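Local coordinates for protein mariner Mos1 transposase (Drosophila mauritiana, PDB 4MDB) that cuts and pastes the Mos1 transposon as a homodimer, using a DDD-motif catalytic domain of RNase H fold with two divalent metal ions per subunit, at residues T71-Q79 with P162-M171. The protein carries 1 engineered substitution. Numbering follows the deposited sequence. Where two conformers were deposited one is given.
Sequences TMLCVWWDQ and PSDYHLFASM. With MG (magnesium ion), chain C; RLT (N-(4-fluorobenzyl)-5-hydroxy-1-methyl-2-(1-methyl-1-{[(5-methyl-1,3,4-oxadiazol-2-yl)carbonyl]amino}ethyl)-6-oxo-1,6-di hydropyrimidine-4-carboxamide), chain B.
Leu73, Val75 and Trp77, alternate residues of strand 71-78, face helix 162-171, which crosses the strand almost at right angles (97°) with the segment axes 10.5 Å apart. The strand lies second from the edge of the RNase H-like sheet. At the start of the helix Pro162 O accepts from both His166 N and Leu167 N, and Phe168 N to Ser163 O closes a wider pi-type turn at 163-168. Trp77 carries much of the contact. Its CG lies between the backbone N and the carbonyl carbon (chi1 62°), which sends the indole toward the start of the helix, and Trp77 NE1 donates to Ser163 OG at 3.0 Å, with an N-H...O angle of 157° and the oxygen slightly out of the ring plane. Trp77 CZ2 turns its edge to Pro162 C, 3.5 Å away, and the proline CB lies against the same end of the indole, while Leu167 CD2 sits over one face in a CH-pi contact, 4.0 Å from the centroid of the five-membered ring. Val75 CG1 touches both Leu167 CD2 and, at 3.7 Å, Phe168 CZ, its side chain sliding past the phenyl ring. Farther along the helix, Leu73 CD2 and the bent end of Met171 meet tip to tip, with Met171 SD 3.9 Å away. Asp164 points away from the strand and chelates a magnesium ion through OD1 and OD2; raltegravir's OAG and OAH, a water and Asp36 of strand 32-42 complete the site. The Phe168 ring turns its edge to Asp164 OD1 and also touches Asp36. A buried apolar seam with a single indole hydrogen bond thus seats the helix on the sheet, consistent with a second-shell role in placing the Asp164 carboxylate beside Asp36.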
loop_
_atom_site.group_PDB
_atom_site.type_symbol
_atom_site.label_atom_id
_atom_site.label_comp_id
_atom_site.label_asym_id
_atom_site.label_seq_id
_atom_site.Cartn_x
_atom_site.Cartn_y
_atom_site.Cartn_z
ATOM N N THR A 71 0.272 17.623 3.859
ATOM C CA THR A 71 0.568 17.131 2.547
ATOM C C THR A 71 0.288 15.610 2.565
ATOM O O THR A 71 0.523 14.954 3.536
ATOM C CB THR A 71 2.036 17.391 2.146
ATOM O OG1 THR A 71 2.350 16.727 0.929
ATOM C CG2 THR A 71 2.997 16.940 3.252
ATOM N N MET A 72 -0.252 15.116 1.477
ATOM C CA MET A 72 -0.519 13.709 1.372
ATOM C C MET A 72 0.687 12.999 0.773
ATOM O O MET A 72 1.183 13.332 -0.310
ATOM C CB MET A 72 -1.726 13.481 0.500
ATOM C CG MET A 72 -2.321 12.113 0.681
ATOM S SD MET A 72 -3.853 11.840 -0.216
ATOM C CE MET A 72 -4.841 13.013 0.685
ATOM N N LEU A 73 1.119 11.986 1.494
ATOM C CA LEU A 73 2.109 11.025 0.994
ATOM C C LEU A 73 1.326 9.936 0.298
ATOM O O LEU A 73 0.412 9.320 0.912
ATOM C CB LEU A 73 2.954 10.481 2.078
ATOM C CG LEU A 73 3.879 9.304 1.808
ATOM C CD1 LEU A 73 4.973 9.651 0.829
ATOM C CD2 LEU A 73 4.433 8.838 3.095
ATOM N N CYS A 74 1.762 9.601 -0.917
ATOM C CA CYS A 74 1.205 8.482 -1.689
ATOM C C CYS A 74 2.405 7.618 -2.004
ATOM O O CYS A 74 3.309 8.073 -2.686
ATOM C CB CYS A 74 0.592 8.975 -2.950
ATOM S SG CYS A 74 -0.643 10.308 -2.700
ATOM N N VAL A 75 2.421 6.389 -1.539
ATOM C CA VAL A 75 3.648 5.614 -1.744
ATOM C C VAL A 75 3.298 4.195 -2.137
ATOM O O VAL A 75 2.341 3.608 -1.637
ATOM C CB VAL A 75 4.528 5.648 -0.444
ATOM C CG1 VAL A 75 3.733 5.161 0.772
ATOM C CG2 VAL A 75 5.747 4.779 -0.529
ATOM N N TRP A 76 4.191 3.618 -2.912
ATOM C CA TRP A 76 4.076 2.241 -3.419
ATOM C C TRP A 76 5.398 1.523 -3.226
ATOM O O TRP A 76 6.436 2.101 -3.444
ATOM C CB TRP A 76 3.635 2.157 -4.874
ATOM C CG TRP A 76 2.338 2.797 -5.148
ATOM C CD1 TRP A 76 1.111 2.189 -5.134
ATOM C CD2 TRP A 76 2.071 4.198 -5.341
ATOM N NE1 TRP A 76 0.105 3.103 -5.362
ATOM C CE2 TRP A 76 0.692 4.334 -5.530
ATOM C CE3 TRP A 76 2.897 5.346 -5.470
ATOM C CZ2 TRP A 76 0.088 5.582 -5.744
ATOM C CZ3 TRP A 76 2.291 6.581 -5.664
ATOM C CH2 TRP A 76 0.913 6.667 -5.807
ATOM N N TRP A 77 5.317 0.250 -2.843
ATOM C CA TRP A 77 6.482 -0.511 -2.421
ATOM C C TRP A 77 6.290 -1.989 -2.552
ATOM O O TRP A 77 5.170 -2.450 -2.737
ATOM C CB TRP A 77 6.901 -0.138 -1.028
ATOM C CG TRP A 77 5.853 -0.411 0.055
ATOM C CD1 TRP A 77 4.717 0.294 0.258
ATOM C CD2 TRP A 77 5.868 -1.449 1.048
ATOM N NE1 TRP A 77 4.028 -0.220 1.338
ATOM C CE2 TRP A 77 4.720 -1.269 1.861
ATOM C CE3 TRP A 77 6.748 -2.467 1.371
ATOM C CZ2 TRP A 77 4.429 -2.137 2.940
ATOM C CZ3 TRP A 77 6.506 -3.269 2.449
ATOM C CH2 TRP A 77 5.344 -3.112 3.235
ATOM N N ASP A 78 7.388 -2.742 -2.498
ATOM C CA ASP A 78 7.355 -4.175 -2.506
ATOM C C ASP A 78 8.411 -4.724 -1.561
ATOM O O ASP A 78 8.939 -3.997 -0.728
ATOM C CB ASP A 78 7.440 -4.686 -3.944
ATOM C CG ASP A 78 8.875 -4.507 -4.558
ATOM O OD1 ASP A 78 9.754 -4.012 -3.853
ATOM O OD2 ASP A 78 9.112 -5.049 -5.662
ATOM N N GLN A 79 8.693 -6.022 -1.640
ATOM C CA GLN A 79 9.522 -6.645 -0.649
ATOM C C GLN A 79 10.967 -6.177 -0.798
ATOM O O GLN A 79 11.753 -6.474 0.113
ATOM C CB GLN A 79 9.464 -8.176 -0.786
ATOM C CG GLN A 79 9.983 -8.655 -2.090
ATOM C CD GLN A 79 10.133 -10.154 -2.098
ATOM O OE1 GLN A 79 9.178 -10.865 -1.819
ATOM N NE2 GLN A 79 11.313 -10.639 -2.446
ATOM N N PRO A 162 -0.315 -3.997 4.127
ATOM C CA PRO A 162 1.072 -3.807 4.613
ATOM C C PRO A 162 1.489 -2.322 4.781
ATOM O O PRO A 162 2.277 -2.028 5.700
ATOM C CB PRO A 162 1.926 -4.542 3.592
ATOM C CG PRO A 162 1.018 -5.633 3.051
ATOM C CD PRO A 162 -0.348 -4.978 3.040
ATOM N N SER A 163 1.000 -1.420 3.956
ATOM C CA SER A 163 1.329 -0.017 4.116
ATOM C C SER A 163 0.886 0.501 5.462
ATOM O O SER A 163 1.626 1.307 6.062
ATOM C CB SER A 163 0.744 0.849 3.025
ATOM O OG SER A 163 1.170 0.462 1.693
ATOM N N ASP A 164 -0.271 0.011 5.936
ATOM C CA ASP A 164 -0.763 0.445 7.266
ATOM C C ASP A 164 -0.141 -0.315 8.428
ATOM O O ASP A 164 0.411 0.322 9.331
ATOM C CB ASP A 164 -2.291 0.353 7.250
ATOM C CG ASP A 164 -2.891 1.495 6.409
ATOM O OD1 ASP A 164 -2.399 2.661 6.546
ATOM O OD2 ASP A 164 -3.789 1.289 5.627
ATOM N N TYR A 165 -0.190 -1.628 8.439
ATOM C CA TYR A 165 0.324 -2.328 9.626
ATOM C C TYR A 165 1.823 -2.426 9.767
ATOM O O TYR A 165 2.320 -2.628 10.885
ATOM C CB TYR A 165 -0.260 -3.742 9.690
ATOM C CG TYR A 165 0.219 -4.761 8.630
ATOM C CD1 TYR A 165 1.498 -5.287 8.651
ATOM C CD2 TYR A 165 -0.630 -5.208 7.625
ATOM C CE1 TYR A 165 1.934 -6.187 7.714
ATOM C CE2 TYR A 165 -0.222 -6.135 6.707
ATOM C CZ TYR A 165 1.068 -6.634 6.717
ATOM O OH TYR A 165 1.576 -7.579 5.820
ATOM N N HIS A 166 2.553 -2.195 8.677
ATOM C CA HIS A 166 3.982 -2.213 8.660
ATOM C C HIS A 166 4.624 -0.869 8.372
ATOM O O HIS A 166 5.305 -0.330 9.221
ATOM C CB HIS A 166 4.482 -3.288 7.702
ATOM C CG HIS A 166 5.917 -3.585 7.834
ATOM N ND1 HIS A 166 6.432 -4.335 8.855
ATOM C CD2 HIS A 166 6.983 -3.196 7.075
ATOM C CE1 HIS A 166 7.740 -4.453 8.710
ATOM N NE2 HIS A 166 8.107 -3.729 7.672
ATOM N N LEU A 167 4.449 -0.332 7.180
ATOM C CA LEU A 167 5.221 0.816 6.727
ATOM C C LEU A 167 4.872 2.069 7.508
ATOM O O LEU A 167 5.777 2.701 8.124
ATOM C CB LEU A 167 5.006 1.037 5.223
ATOM C CG LEU A 167 5.830 2.224 4.685
ATOM C CD1 LEU A 167 7.279 1.838 4.660
ATOM C CD2 LEU A 167 5.402 2.566 3.280
ATOM N N PHE A 168 3.612 2.434 7.517
ATOM C CA PHE A 168 3.141 3.685 8.197
ATOM C C PHE A 168 3.142 3.493 9.718
ATOM O O PHE A 168 3.331 4.465 10.428
ATOM C CB PHE A 168 1.777 4.056 7.750
ATOM C CG PHE A 168 1.676 4.533 6.307
ATOM C CD1 PHE A 168 2.802 5.074 5.583
ATOM C CD2 PHE A 168 0.504 4.419 5.656
ATOM C CE1 PHE A 168 2.648 5.483 4.299
ATOM C CE2 PHE A 168 0.351 4.809 4.353
ATOM C CZ PHE A 168 1.452 5.381 3.656
ATOM N N ALA A 169 2.993 2.283 10.227
ATOM C CA ALA A 169 3.124 1.954 11.666
ATOM C C ALA A 169 4.523 2.366 12.151
ATOM O O ALA A 169 4.674 3.161 13.086
ATOM C CB ALA A 169 2.889 0.479 11.902
ATOM N N SER A 170 5.547 1.946 11.430
ATOM C CA SER A 170 6.965 2.318 11.734
ATOM C C SER A 170 7.174 3.804 11.527
ATOM O O SER A 170 7.797 4.475 12.370
ATOM C CB SER A 170 7.901 1.589 10.785
ATOM O OG SER A 170 9.236 1.772 11.183
ATOM N N MET A 171 6.676 4.331 10.420
ATOM C CA MET A 171 6.903 5.759 10.002
ATOM C C MET A 171 6.222 6.696 10.975
ATOM O O MET A 171 6.761 7.711 11.378
ATOM C CB MET A 171 6.326 6.022 8.636
ATOM C CG MET A 171 6.788 7.333 7.989
ATOM S SD MET A 171 5.867 7.808 6.562
ATOM C CE MET A 171 6.527 6.546 5.459
HETATM MG MG MG C . -3.814 3.538 5.308
HETATM C CAA RLT B . -14.482 1.359 3.923
HETATM C CAB RLT B . -6.551 3.689 8.996
HETATM C CAC RLT B . -9.538 3.062 9.198
HETATM C CAD RLT B . -9.208 5.774 8.877
HETATM O OAE RLT B . -7.836 4.569 2.856
HETATM O OAF RLT B . -10.679 2.196 6.548
HETATM O OAG RLT B . -5.040 3.504 7.032
HETATM O OAH RLT B . -5.656 3.753 4.445
HETATM F FAI RLT B . -14.099 1.438 1.252
HETATM C CAJ RLT B . -11.876 2.149 1.783
HETATM C CAK RLT B . -13.650 3.748 1.726
HETATM C CAL RLT B . -10.972 3.171 2.139
HETATM C CAM RLT B . -12.759 4.771 2.078
HETATM C CAN RLT B . -10.490 5.633 2.687
HETATM N NAO RLT B . -14.446 3.807 4.952
HETATM N NAP RLT B . -13.474 4.394 5.805
HETATM N NAQ RLT B . -8.978 4.401 6.103
HETATM N NAR RLT B . -9.796 5.180 3.900
HETATM N NAS RLT B . -10.859 4.318 7.513
HETATM O OAT RLT B . -12.837 2.275 5.311
HETATM C CAU RLT B . -8.562 4.598 3.812
HETATM C CAV RLT B . -11.250 3.287 6.713
HETATM C CAW RLT B . -14.004 2.547 4.701
HETATM C CAX RLT B . -13.229 2.436 1.577
HETATM C CAY RLT B . -11.414 4.507 2.284
HETATM C CAZ RLT B . -6.642 3.991 5.322
HETATM C CBA RLT B . -12.523 3.435 5.964
HETATM C CBB RLT B . -8.048 4.259 5.082
HETATM C CBC RLT B . -8.599 4.209 7.394
HETATM C CBD RLT B . -6.236 3.748 6.685
HETATM N NBE RLT B . -7.220 3.911 7.675
HETATM C CBF RLT B . -9.783 4.386 8.476
HETATM O O HOH W 1 -3.297 5.498 5.590
#